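Local coordinates for ribonuclease P protein component 3 (Thermococcus kodakarensis KOD1, PDB 3WYZ), which is probably a protein subunit of ribonuclease P, the RNA-based enzyme that cleaves precursor tRNAs to generate their mature 5'-ends, at residues Ala66-Ile77 and Leu88-Ile98; Gly138-Asn146 and Glu184-Leu194. One frame throughout, in Å; residues are numbered along the deposited sequence.

Interaction 1 (Ala66-Ile77 and Leu88-Ile98)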
loop_
_atom_site.group_PDB
_atom_site.type_symbol
_atom_site.label_atom_id
_atom_site.label_comp_id
_atom_site.label_asym_id
_atom_site.label_seq_id
_atom_site.Cartn_x
_atom_site.Cartn_y
_atom_site.Cartn_z
ATOM N N ALA A 66 3.738 9.546 -1.373
ATOM C CA ALA A 66 3.208 8.832 -0.210
ATOM C C ALA A 66 4.288 8.696 0.854
ATOM O O ALA A 66 5.479 8.679 0.549
ATOM C CB ALA A 66 2.698 7.471 -0.615
ATOM N N LEU A 67 3.860 8.603 2.104
ATOM C CA LEU A 67 4.768 8.437 3.223
ATOM C C LEU A 67 4.506 7.091 3.892
ATOM O O LEU A 67 3.427 6.870 4.451
ATOM C CB LEU A 67 4.560 9.578 4.214
ATOM C CG LEU A 67 5.601 9.738 5.319
ATOM C CD1 LEU A 67 6.954 10.130 4.739
ATOM C CD2 LEU A 67 5.114 10.778 6.318
ATOM N N LEU A 68 5.485 6.193 3.831
ATOM C CA LEU A 68 5.347 4.864 4.424
ATOM C C LEU A 68 6.013 4.806 5.795
ATOM O O LEU A 68 7.240 4.851 5.900
ATOM C CB LEU A 68 5.940 3.794 3.503
ATOM C CG LEU A 68 5.963 2.365 4.061
ATOM C CD1 LEU A 68 4.556 1.815 4.214
ATOM C CD2 LEU A 68 6.804 1.463 3.174
ATOM N N LEU A 69 5.193 4.690 6.835
ATOM C CA LEU A 69 5.683 4.605 8.203
ATOM C C LEU A 69 5.941 3.156 8.587
ATOM O O LEU A 69 5.031 2.325 8.548
ATOM C CB LEU A 69 4.674 5.212 9.181
ATOM C CG LEU A 69 4.228 6.653 8.943
ATOM C CD1 LEU A 69 3.306 7.092 10.075
ATOM C CD2 LEU A 69 5.416 7.600 8.807
ATOM N N VAL A 70 7.186 2.859 8.950
ATOM C CA VAL A 70 7.532 1.568 9.538
ATOM C C VAL A 70 7.996 1.822 10.977
ATOM O O VAL A 70 8.947 2.567 11.216
ATOM C CB VAL A 70 8.584 0.806 8.696
ATOM C CG1 VAL A 70 8.210 0.837 7.218
ATOM C CG2 VAL A 70 9.979 1.374 8.875
ATOM N N THR A 71 7.287 1.232 11.934
ATOM C CA THR A 71 7.550 1.473 13.351
ATOM C C THR A 71 6.829 0.452 14.230
ATOM O O THR A 71 5.929 -0.253 13.773
ATOM C CB THR A 71 7.126 2.902 13.773
ATOM O OG1 THR A 71 7.399 3.097 15.165
ATOM C CG2 THR A 71 5.641 3.141 13.522
ATOM N N ARG A 72 7.247 0.380 15.491
ATOM C CA ARG A 72 6.615 -0.493 16.477
ATOM C C ARG A 72 6.044 0.331 17.630
ATOM O O ARG A 72 6.049 -0.109 18.780
ATOM C CB ARG A 72 7.625 -1.523 17.006
ATOM C CG ARG A 72 8.186 -2.471 15.954
ATOM C CD ARG A 72 7.084 -3.242 15.238
ATOM N NE ARG A 72 7.540 -4.543 14.751
ATOM C CZ ARG A 72 7.638 -5.643 15.496
ATOM N NH1 ARG A 72 7.321 -5.627 16.789
ATOM N NH2 ARG A 72 8.064 -6.772 14.942
ATOM N N LYS A 73 5.545 1.525 17.315
ATOM C CA LYS A 73 4.961 2.412 18.316
ATOM C C LYS A 73 3.678 3.033 17.774
ATOM O O LYS A 73 3.735 3.972 16.983
ATOM C CB LYS A 73 5.961 3.500 18.712
ATOM C CG LYS A 73 7.173 2.967 19.460
ATOM C CD LYS A 73 8.202 4.052 19.727
ATOM C CE LYS A 73 9.461 3.463 20.343
ATOM N NZ LYS A 73 10.445 4.511 20.728
ATOM N N PRO A 74 2.512 2.498 18.188
ATOM C CA PRO A 74 1.196 2.991 17.767
ATOM C C PRO A 74 0.997 4.506 17.893
ATOM O O PRO A 74 0.356 5.117 17.035
ATOM C CB PRO A 74 0.247 2.249 18.706
ATOM C CG PRO A 74 0.925 0.949 18.943
ATOM C CD PRO A 74 2.391 1.271 19.000
ATOM N N SER A 75 1.542 5.100 18.951
ATOM C CA SER A 75 1.392 6.538 19.205
ATOM C C SER A 75 1.931 7.427 18.076
ATOM O O SER A 75 1.469 8.553 17.897
ATOM C CB SER A 75 2.073 6.915 20.530
ATOM O OG SER A 75 3.414 6.449 20.573
ATOM N N LEU A 76 2.904 6.921 17.323
ATOM C CA LEU A 76 3.491 7.668 16.204
ATOM C C LEU A 76 2.538 7.788 15.008
ATOM O O LEU A 76 2.566 8.791 14.296
ATOM C CB LEU A 76 4.807 7.025 15.753
ATOM C CG LEU A 76 6.053 7.308 16.603
ATOM C CD1 LEU A 76 5.830 7.106 18.097
ATOM C CD2 LEU A 76 7.193 6.430 16.127
ATOM N N ILE A 77 1.704 6.770 14.797
ATOM C CA ILE A 77 0.726 6.774 13.707
ATOM C C ILE A 77 -0.284 7.897 13.925
ATOM O O ILE A 77 -0.623 8.617 12.983
ATOM C CB ILE A 77 -0.012 5.413 13.562
ATOM C CG1 ILE A 77 0.864 4.374 12.848
ATOM C CG2 ILE A 77 -1.300 5.567 12.755
ATOM C CD1 ILE A 77 2.094 3.932 13.607
ATOM N N LEU A 88 0.177 11.124 1.009
ATOM C CA LEU A 88 -0.586 9.966 1.441
ATOM C C LEU A 88 0.162 9.331 2.594
ATOM O O LEU A 88 1.388 9.230 2.566
ATOM C CB LEU A 88 -0.738 8.936 0.323
ATOM C CG LEU A 88 -1.453 9.395 -0.938
ATOM C CD1 LEU A 88 -1.470 8.282 -1.964
ATOM C CD2 LEU A 88 -2.864 9.894 -0.661
ATOM N N LEU A 89 -0.578 8.899 3.609
ATOM C CA LEU A 89 0.020 8.231 4.747
ATOM C C LEU A 89 -0.204 6.729 4.624
ATOM O O LEU A 89 -1.324 6.247 4.787
ATOM C CB LEU A 89 -0.567 8.774 6.054
ATOM C CG LEU A 89 0.139 8.364 7.354
ATOM C CD1 LEU A 89 1.588 8.815 7.352
ATOM C CD2 LEU A 89 -0.589 8.937 8.566
ATOM N N TYR A 90 0.862 6.003 4.307
ATOM C CA TYR A 90 0.846 4.545 4.342
ATOM C C TYR A 90 1.461 4.057 5.646
ATOM O O TYR A 90 2.261 4.755 6.264
ATOM C CB TYR A 90 1.647 3.947 3.185
ATOM C CG TYR A 90 1.155 4.254 1.790
ATOM C CD1 TYR A 90 -0.165 4.637 1.540
ATOM C CD2 TYR A 90 2.007 4.107 0.706
ATOM C CE1 TYR A 90 -0.602 4.900 0.255
ATOM C CE2 TYR A 90 1.578 4.358 -0.577
ATOM C CZ TYR A 90 0.276 4.757 -0.800
ATOM O OH TYR A 90 -0.134 5.006 -2.087
ATOM N N VAL A 91 1.077 2.849 6.053
ATOM C CA VAL A 91 1.686 2.179 7.195
ATOM C C VAL A 91 2.055 0.758 6.792
ATOM O O VAL A 91 1.252 0.046 6.198
ATOM C CB VAL A 91 0.745 2.150 8.417
ATOM C CG1 VAL A 91 1.359 1.346 9.562
ATOM C CG2 VAL A 91 0.428 3.561 8.875
ATOM N N GLN A 92 3.284 0.365 7.116
ATOM C CA GLN A 92 3.764 -0.987 6.888
ATOM C C GLN A 92 3.087 -1.938 7.870
ATOM O O GLN A 92 3.176 -1.746 9.085
ATOM C CB GLN A 92 5.280 -1.033 7.085
ATOM C CG GLN A 92 5.940 -2.389 6.865
ATOM C CD GLN A 92 6.381 -2.595 5.431
ATOM O OE1 GLN A 92 5.555 -2.832 4.551
ATOM N NE2 GLN A 92 7.686 -2.505 5.186
ATOM N N GLY A 93 2.414 -2.956 7.333
ATOM C CA GLY A 93 1.780 -3.984 8.143
ATOM C C GLY A 93 2.779 -5.008 8.648
ATOM O O GLY A 93 3.931 -5.011 8.230
ATOM N N GLY A 94 2.334 -5.881 9.549
ATOM C CA GLY A 94 3.181 -6.938 10.091
ATOM C C GLY A 94 3.056 -7.127 11.591
ATOM O O GLY A 94 3.131 -8.256 12.088
ATOM N N ASP A 95 2.902 -6.020 12.314
ATOM C CA ASP A 95 2.658 -6.059 13.749
ATOM C C ASP A 95 1.166 -5.839 13.970
ATOM O O ASP A 95 0.562 -4.968 13.340
ATOM C CB ASP A 95 3.491 -4.983 14.456
ATOM C CG ASP A 95 3.366 -5.026 15.981
ATOM O OD1 ASP A 95 2.821 -6.001 16.542
ATOM O OD2 ASP A 95 3.831 -4.068 16.628
ATOM N N MET A 96 0.574 -6.634 14.856
ATOM C CA MET A 96 -0.867 -6.591 15.070
ATOM C C MET A 96 -1.346 -5.306 15.740
ATOM O O MET A 96 -2.436 -4.815 15.425
ATOM C CB MET A 96 -1.330 -7.812 15.866
ATOM C CG MET A 96 -1.585 -9.033 15.000
ATOM S SD MET A 96 -2.875 -8.771 13.763
ATOM C CE MET A 96 -3.599 -10.409 13.711
ATOM N N ARG A 97 -0.544 -4.770 16.661
ATOM C CA ARG A 97 -0.822 -3.462 17.265
ATOM C C ARG A 97 -0.772 -2.351 16.215
ATOM O O ARG A 97 -1.563 -1.403 16.259
ATOM C CB ARG A 97 0.186 -3.145 18.374
ATOM C CG ARG A 97 0.028 -3.992 19.622
ATOM C CD ARG A 97 0.901 -3.482 20.762
ATOM N NE ARG A 97 0.660 -4.228 21.996
ATOM C CZ ARG A 97 1.255 -3.986 23.165
ATOM N NH1 ARG A 97 2.149 -3.007 23.288
ATOM N NH2 ARG A 97 0.951 -4.734 24.222
ATOM N N ILE A 98 0.169 -2.475 15.281
ATOM C CA ILE A 98 0.340 -1.503 14.204
ATOM C C ILE A 98 -0.787 -1.618 13.194
ATOM O O ILE A 98 -1.374 -0.608 12.807
ATOM C CB ILE A 98 1.702 -1.672 13.498
ATOM C CG1 ILE A 98 2.845 -1.385 14.485
ATOM C CG2 ILE A 98 1.808 -0.772 12.270
ATOM C CD1 ILE A 98 2.854 0.011 15.077
#
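Strands 66-70 and 88-92 run parallel, 28° apart, with Leu67, Leu69, Tyr90 and Gln92 donating four backbone hydrogen bonds across the gap. The shortest, Leu67 N to Leu88 O, measures 2.6 Å. On one face of the sheet the methyl of Ala66 sits over the Tyr90 ring in a CH-pi contact, CB 3.7 Å from the centroid and displaced toward the rim. The Tyr90 hydroxyl bonds to Met16 O. On the other face Leu69 CD1 meets Leu89 CD1 at 3.7 Å. Leu89 CG lies anti to its N (chi1 -169°), which swings the branch toward the neighbouring strand. Val70 CG1 lies 3.5 Å from Gln92 CB, the two side chains running alongside each other. Past the strands, Ile98 CD1 packs 3.4 Å from Thr71 O. Arg72 and Asp95 form a long salt bridge, NH1 to OD2 3.8 Å. The carboxylate lies over a guanidinium face, and no N-H points at OD2; the attraction is one of charge, beside the contact with Arg72 CD. The two strands belong to the beta-alpha-beta unit completed by helix 74-83. Strand 33-41 bonds to the other edge of strand 66-70, and Met101 of helix 96-104 touches Pro74 and Ile77.

Interaction 2 (Gly138-Asn146 and Glu184-Leu194)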
loop_
_atom_site.group_PDB
_atom_site.type_symbol
_atom_site.label_atom_id
_atom_site.label_comp_id
_atom_site.label_asym_id
_atom_site.label_seq_id
_atom_site.Cartn_x
_atom_site.Cartn_y
_atom_site.Cartn_z
ATOM N N GLY A 138 -3.304 -2.437 0.968
ATOM C CA GLY A 138 -2.316 -2.548 -0.096
ATOM C C GLY A 138 -1.762 -3.952 -0.258
ATOM O O GLY A 138 -1.080 -4.464 0.625
ATOM N N PHE A 139 -2.051 -4.568 -1.399
ATOM C CA PHE A 139 -1.522 -5.883 -1.735
ATOM C C PHE A 139 -0.216 -5.735 -2.498
ATOM O O PHE A 139 -0.222 -5.560 -3.721
ATOM C CB PHE A 139 -2.529 -6.671 -2.582
ATOM C CG PHE A 139 -3.745 -7.099 -1.825
ATOM C CD1 PHE A 139 -4.842 -6.272 -1.740
ATOM C CD2 PHE A 139 -3.787 -8.330 -1.200
ATOM C CE1 PHE A 139 -5.967 -6.662 -1.040
ATOM C CE2 PHE A 139 -4.905 -8.730 -0.495
ATOM C CZ PHE A 139 -5.998 -7.895 -0.416
ATOM N N SER A 140 0.901 -5.804 -1.769
ATOM C CA SER A 140 2.226 -5.611 -2.353
ATOM C C SER A 140 2.702 -6.889 -3.028
ATOM O O SER A 140 2.571 -7.971 -2.476
ATOM C CB SER A 140 3.236 -5.179 -1.282
ATOM O OG SER A 140 3.523 -6.247 -0.388
ATOM N N LEU A 141 3.264 -6.751 -4.223
ATOM C CA LEU A 141 3.883 -7.867 -4.928
ATOM C C LEU A 141 5.320 -8.133 -4.444
ATOM O O LEU A 141 5.846 -9.223 -4.649
ATOM C CB LEU A 141 3.869 -7.587 -6.432
ATOM C CG LEU A 141 4.557 -8.560 -7.388
ATOM C CD1 LEU A 141 4.053 -9.994 -7.251
ATOM C CD2 LEU A 141 4.379 -8.074 -8.815
ATOM N N SER A 142 5.932 -7.144 -3.787
ATOM C CA SER A 142 7.352 -7.186 -3.407
ATOM C C SER A 142 7.801 -8.457 -2.667
ATOM O O SER A 142 8.816 -9.042 -3.033
ATOM C CB SER A 142 7.723 -5.956 -2.565
ATOM O OG SER A 142 9.117 -5.751 -2.582
ATOM N N PRO A 143 7.062 -8.883 -1.621
ATOM C CA PRO A 143 7.479 -10.077 -0.871
ATOM C C PRO A 143 7.561 -11.362 -1.711
ATOM O O PRO A 143 8.387 -12.221 -1.426
ATOM C CB PRO A 143 6.391 -10.217 0.207
ATOM C CG PRO A 143 5.760 -8.871 0.308
ATOM C CD PRO A 143 5.821 -8.302 -1.073
ATOM N N LEU A 144 6.720 -11.477 -2.737
ATOM C CA LEU A 144 6.687 -12.674 -3.579
ATOM C C LEU A 144 7.922 -12.843 -4.462
ATOM O O LEU A 144 8.291 -13.970 -4.785
ATOM C CB LEU A 144 5.433 -12.685 -4.451
ATOM C CG LEU A 144 4.116 -12.940 -3.728
ATOM C CD1 LEU A 144 2.954 -12.692 -4.674
ATOM C CD2 LEU A 144 4.063 -14.361 -3.186
ATOM N N LEU A 145 8.550 -11.736 -4.853
ATOM C CA LEU A 145 9.773 -11.791 -5.659
ATOM C C LEU A 145 10.955 -12.288 -4.842
ATOM O O LEU A 145 11.844 -12.947 -5.376
ATOM C CB LEU A 145 10.123 -10.421 -6.252
ATOM C CG LEU A 145 9.261 -9.841 -7.382
ATOM C CD1 LEU A 145 8.773 -10.903 -8.353
ATOM C CD2 LEU A 145 8.075 -9.077 -6.831
ATOM N N ASN A 146 10.953 -11.978 -3.547
ATOM C CA ASN A 146 12.073 -12.291 -2.666
ATOM C C ASN A 146 11.808 -13.540 -1.829
ATOM O O ASN A 146 12.046 -13.542 -0.617
ATOM C CB ASN A 146 12.353 -11.090 -1.750
ATOM C CG ASN A 146 12.410 -9.775 -2.511
ATOM O OD1 ASN A 146 12.856 -9.728 -3.659
ATOM N ND2 ASN A 146 11.955 -8.701 -1.875
ATOM N N GLU A 184 11.829 -4.680 -9.766
ATOM C CA GLU A 184 10.602 -5.095 -9.082
ATOM C C GLU A 184 9.326 -4.438 -9.635
ATOM O O GLU A 184 8.225 -4.766 -9.194
ATOM C CB GLU A 184 10.723 -4.811 -7.582
ATOM C CG GLU A 184 11.891 -5.527 -6.920
ATOM C CD GLU A 184 11.943 -5.323 -5.420
ATOM O OE1 GLU A 184 11.145 -4.523 -4.887
ATOM O OE2 GLU A 184 12.788 -5.968 -4.764
ATOM N N VAL A 185 9.469 -3.521 -10.591
ATOM C CA VAL A 185 8.318 -2.886 -11.229
ATOM C C VAL A 185 7.717 -3.843 -12.258
ATOM O O VAL A 185 8.430 -4.375 -13.098
ATOM C CB VAL A 185 8.712 -1.567 -11.932
ATOM C CG1 VAL A 185 7.498 -0.875 -12.532
ATOM C CG2 VAL A 185 9.405 -0.627 -10.953
ATOM N N ARG A 186 6.405 -4.050 -12.184
ATOM C CA ARG A 186 5.687 -4.896 -13.137
ATOM C C ARG A 186 4.514 -4.114 -13.727
ATOM O O ARG A 186 3.944 -3.242 -13.075
ATOM C CB ARG A 186 5.160 -6.160 -12.455
ATOM C CG ARG A 186 6.208 -7.018 -11.755
ATOM C CD ARG A 186 7.017 -7.896 -12.702
ATOM N NE ARG A 186 8.414 -7.466 -12.804
ATOM C CZ ARG A 186 9.059 -7.174 -13.936
ATOM N NH1 ARG A 186 10.331 -6.791 -13.877
ATOM N NH2 ARG A 186 8.461 -7.261 -15.128
ATOM N N GLY A 187 4.149 -4.444 -14.959
ATOM C CA GLY A 187 3.089 -3.731 -15.667
ATOM C C GLY A 187 1.706 -4.031 -15.118
ATOM O O GLY A 187 1.539 -4.981 -14.351
ATOM N N PRO A 188 0.699 -3.228 -15.517
ATOM C CA PRO A 188 -0.676 -3.405 -15.045
ATOM C C PRO A 188 -1.194 -4.830 -15.215
ATOM O O PRO A 188 -1.812 -5.367 -14.302
ATOM C CB PRO A 188 -1.486 -2.448 -15.928
ATOM C CG PRO A 188 -0.516 -1.422 -16.387
ATOM C CD PRO A 188 0.813 -2.117 -16.483
ATOM N N ARG A 189 -0.925 -5.429 -16.373
ATOM C CA ARG A 189 -1.391 -6.776 -16.678
ATOM C C ARG A 189 -0.818 -7.812 -15.707
ATOM O O ARG A 189 -1.520 -8.729 -15.298
ATOM C CB ARG A 189 -1.041 -7.130 -18.126
ATOM C CG ARG A 189 -1.724 -8.382 -18.648
ATOM C CD ARG A 189 -1.493 -8.561 -20.143
ATOM N NE ARG A 189 -2.426 -7.773 -20.953
ATOM C CZ ARG A 189 -2.179 -6.572 -21.485
ATOM N NH1 ARG A 189 -1.009 -5.959 -21.316
ATOM N NH2 ARG A 189 -3.122 -5.975 -22.208
ATOM N N ASP A 190 0.448 -7.653 -15.333
ATOM C CA ASP A 190 1.080 -8.545 -14.359
ATOM C C ASP A 190 0.551 -8.318 -12.947
ATOM O O ASP A 190 0.375 -9.277 -12.192
ATOM C CB ASP A 190 2.606 -8.391 -14.363
ATOM C CG ASP A 190 3.259 -9.023 -15.594
ATOM O OD1 ASP A 190 2.536 -9.250 -16.598
ATOM O OD2 ASP A 190 4.493 -9.283 -15.556
ATOM N N LEU A 191 0.304 -7.061 -12.584
ATOM C CA LEU A 191 -0.251 -6.760 -11.264
ATOM C C LEU A 191 -1.664 -7.319 -11.121
ATOM O O LEU A 191 -2.049 -7.756 -10.044
ATOM C CB LEU A 191 -0.240 -5.251 -10.997
ATOM C CG LEU A 191 1.128 -4.574 -10.844
ATOM C CD1 LEU A 191 0.925 -3.124 -10.464
ATOM C CD2 LEU A 191 2.000 -5.271 -9.809
ATOM N N MET A 192 -2.423 -7.317 -12.212
ATOM C CA MET A 192 -3.765 -7.900 -12.224
ATOM C C MET A 192 -3.726 -9.429 -12.150
ATOM O O MET A 192 -4.650 -10.052 -11.622
ATOM C CB MET A 192 -4.535 -7.442 -13.466
ATOM C CG MET A 192 -4.921 -5.975 -13.416
ATOM S SD MET A 192 -5.988 -5.434 -14.766
ATOM C CE MET A 192 -4.960 -5.759 -16.199
ATOM N N SER A 193 -2.657 -10.034 -12.670
ATOM C CA SER A 193 -2.457 -11.477 -12.539
ATOM C C SER A 193 -2.258 -11.892 -11.084
ATOM O O SER A 193 -2.707 -12.962 -10.688
ATOM C CB SER A 193 -1.266 -11.939 -13.379
ATOM O OG SER A 193 -1.477 -11.638 -14.745
ATOM N N LEU A 194 -1.573 -11.063 -10.295
ATOM C CA LEU A 194 -1.473 -11.307 -8.856
ATOM C C LEU A 194 -2.870 -11.324 -8.247
ATOM O O LEU A 194 -3.197 -12.214 -7.466
ATOM C CB LEU A 194 -0.617 -10.246 -8.165
ATOM C CG LEU A 194 -0.485 -10.332 -6.638
ATOM C CD1 LEU A 194 0.107 -11.664 -6.200
ATOM C CD2 LEU A 194 0.360 -9.182 -6.114
#
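Leu141 and Leu194 form the centre of this contact, where the turn after strand 136-140 meets helix 188-198. Leu194 spreads its two methyls over two partners. Its CD2 lies 3.9 Å from Leu141 CB, and its CD1 presses on Leu144 CD1 at 3.4 Å, closer than usual for two carbons. Leu194 CG stands anti to the backbone N (chi1 177°), and this extends the fork from the helix toward the turn. Leu141 CD2 fills the next place along. It touches Leu191 CD2 at 3.8 Å and the aliphatic Arg186 CG at 3.6 Å. Arg186 thus gives its methylene part to the apolar patch, while its NH1 bonds to Trp183 O. Ile175 of strand 173-176 touches both Leu191 and Leu194 and closes the patch toward the sheet.

The polar side is looser, with no clear hydrogen bond between the segments. Glu184 reaches across with its chain extended beyond CG, and OE1 comes 3.3 Å from Ser142 OG. The same OE1 accepts a hydrogen bond from Glu180 N. OE2 is only near Asn146, 3.9 Å from OD1, with the amide and carboxylate planes 47° apart. Asn146 is exposed. With an alanine here in place of Glu184, Glu180 N would probably lose this acceptor and a gap would open beside Ser142.

Strand 136-140 lies beside strand 173-176 in the parallel sheet, and helix 188-198 follows the latter. The contact thus joins the C-terminal end of one strand to the helix after the next, in keeping with the TIM-barrel-like fold of this protein.

Interactions 1 and 2 both reach the same parallel sheet but lie on opposite sides of the chain's centre. Their centres are about 21 Å apart. Their nearest atoms are about 6 Å apart, and they do not touch. Interaction 1 joins neighbouring strands of the sheet, 65-70 and 88-92. Interaction 2 starts two strands further on, at 136-140, and joins its end to helix 188-198 and the loop before it, mainly through side chains and with no clear hydrogen bond. Strand 109-111 lies between strands 88-92 and 136-140 in the sheet. Both contacts approach bound glycerol, probably from the crystallisation liquor: Gln92 OE1 hydrogen-bonds to one, and the Ser142 side chain is about 3 Å from one.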